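Local structure of OR486 (Synthetic construct, 4R80) at residues A[45-49]-A[50-54]. The protein is a de novo designed beta-sheet protein with a cystatin fold and has no assigned biological function. Numbering follows the deposited sequence.
Sequences EITEN and GKKTN
Glu45 reaches diagonally over to Lys52, its OE2 resting alongside the aliphatic part of the lysine, 3.2 Å from Lys52 CE. The glutamate sets out with CG anti to its own nitrogen (chi1 -178°) and runs on extended, which carries the carboxylate across to the next strand. The ammonium end does not follow: Lys52 NZ lies 4.4 Å from Glu45 OE2, too far for a salt bridge, and instead makes a weak hydrogen bond to Asn54 OD1. Asn54 sits directly opposite Glu45 and points the same way, its amide plane turned 82° from the carboxylate. An alanine in place of Glu45 would probably strip the Lys52 chain of the carboxylate it lies against and leave the Asn54 amide without the side chain that lies beside it. All this belongs to a beta hairpin with a two-residue loop, strands 39-48 and 51-62, the central pair of the four-stranded antiparallel sheet of the cystatin fold. Its type I' turn spans Glu48 to Lys51, with Asn49 and Gly50 at the corner, both at positive phi. The other face carries Ile46 and Thr53, a hydrogen-bonded pair joined by two nearly straight backbone bonds, Ile46 N to Thr53 O (3.0 Å) and Thr53 N to Ile46 O (2.9 Å). Thr53 turns its hydroxyl between its backbone nitrogen and carbonyl carbon (chi1 61°), bringing OG1 to 3.1 Å from Ile46 CB. Beyond this pair, Ile46 packs on Asn23 and Ser26, in the loop after helix 4-22, while Thr53 touches Val75 of strand 65-76.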
loop_
_atom_site.group_PDB
_atom_site.type_symbol
_atom_site.label_atom_id
_atom_site.label_comp_id
_atom_site.label_asym_id
_atom_site.label_seq_id
_atom_site.Cartn_x
_atom_site.Cartn_y
_atom_site.Cartn_z
ATOM N N GLU A 45 -5.584 5.000 2.762
ATOM C CA GLU A 45 -6.010 6.124 3.585
ATOM C C GLU A 45 -6.316 5.680 5.012
ATOM O O GLU A 45 -6.974 4.669 5.234
ATOM C CB GLU A 45 -7.241 6.797 2.969
ATOM C CG GLU A 45 -7.742 8.013 3.741
ATOM C CD GLU A 45 -8.822 8.778 3.001
ATOM O OE1 GLU A 45 -9.059 8.469 1.818
ATOM O OE2 GLU A 45 -9.432 9.685 3.601
ATOM N N ILE A 46 -5.828 6.458 5.977
ATOM C CA ILE A 46 -6.114 6.233 7.389
ATOM C C ILE A 46 -6.886 7.414 7.973
ATOM O O ILE A 46 -6.534 8.571 7.743
ATOM C CB ILE A 46 -4.818 6.011 8.202
ATOM C CG1 ILE A 46 -4.052 4.796 7.675
ATOM C CG2 ILE A 46 -5.122 5.820 9.679
ATOM C CD1 ILE A 46 -2.837 4.442 8.497
ATOM N N THR A 47 -7.940 7.119 8.732
ATOM C CA THR A 47 -8.737 8.160 9.371
ATOM C C THR A 47 -8.978 7.820 10.836
ATOM O O THR A 47 -9.862 7.038 11.177
ATOM C CB THR A 47 -10.095 8.370 8.668
ATOM O OG1 THR A 47 -9.875 8.783 7.314
ATOM C CG2 THR A 47 -10.910 9.440 9.388
ATOM N N GLU A 48 -8.162 8.417 11.705
ATOM C CA GLU A 48 -8.225 8.155 13.135
ATOM C C GLU A 48 -7.822 9.392 13.934
ATOM O O GLU A 48 -6.970 10.169 13.499
ATOM C CB GLU A 48 -7.336 6.972 13.528
ATOM C CG GLU A 48 -5.859 7.184 13.248
ATOM C CD GLU A 48 -5.023 5.960 13.573
ATOM O OE1 GLU A 48 -5.588 4.972 14.084
ATOM O OE2 GLU A 48 -3.801 5.985 13.311
ATOM N N ASN A 49 -8.449 9.568 15.092
ATOM C CA ASN A 49 -8.118 10.650 16.022
ATOM C C ASN A 49 -8.178 12.034 15.383
ATOM O O ASN A 49 -7.308 12.875 15.611
ATOM C CB ASN A 49 -6.728 10.422 16.625
ATOM C CG ASN A 49 -6.546 9.017 17.150
ATOM O OD1 ASN A 49 -7.337 8.118 16.855
ATOM N ND2 ASN A 49 -5.491 8.802 17.927
ATOM N N GLY A 50 -9.217 12.263 14.584
ATOM C CA GLY A 50 -9.425 13.546 13.940
ATOM C C GLY A 50 -8.371 13.911 12.912
ATOM O O GLY A 50 -8.200 15.086 12.586
ATOM N N LYS A 51 -7.660 12.912 12.401
ATOM C CA LYS A 51 -6.655 13.144 11.368
ATOM C C LYS A 51 -6.867 12.251 10.147
ATOM O O LYS A 51 -7.385 11.141 10.258
ATOM C CB LYS A 51 -5.239 12.972 11.925
ATOM C CG LYS A 51 -4.863 13.998 12.982
ATOM C CD LYS A 51 -3.429 13.817 13.456
ATOM C CE LYS A 51 -3.027 14.926 14.418
ATOM N NZ LYS A 51 -1.638 14.751 14.923
ATOM N N LYS A 52 -6.460 12.749 8.985
ATOM C CA LYS A 52 -6.572 12.003 7.740
ATOM C C LYS A 52 -5.213 11.902 7.056
ATOM O O LYS A 52 -4.634 12.909 6.651
ATOM C CB LYS A 52 -7.582 12.686 6.815
ATOM C CG LYS A 52 -7.661 12.109 5.413
ATOM C CD LYS A 52 -8.681 12.868 4.577
ATOM C CE LYS A 52 -8.400 12.723 3.092
ATOM N NZ LYS A 52 -7.119 13.380 2.714
ATOM N N THR A 53 -4.709 10.679 6.935
ATOM C CA THR A 53 -3.384 10.446 6.369
ATOM C C THR A 53 -3.450 9.668 5.059
ATOM O O THR A 53 -3.924 8.533 5.025
ATOM C CB THR A 53 -2.459 9.708 7.356
ATOM O OG1 THR A 53 -3.023 8.436 7.683
ATOM C CG2 THR A 53 -2.285 10.514 8.628
ATOM N N ASN A 54 -2.975 10.286 3.984
ATOM C CA ASN A 54 -2.905 9.627 2.686
ATOM C C ASN A 54 -1.566 8.921 2.520
ATOM O O ASN A 54 -0.510 9.536 2.659
ATOM C CB ASN A 54 -3.106 10.639 1.559
ATOM C CG ASN A 54 -4.501 11.229 1.547
ATOM O OD1 ASN A 54 -5.451 10.616 2.035
ATOM N ND2 ASN A 54 -4.633 12.427 0.991
#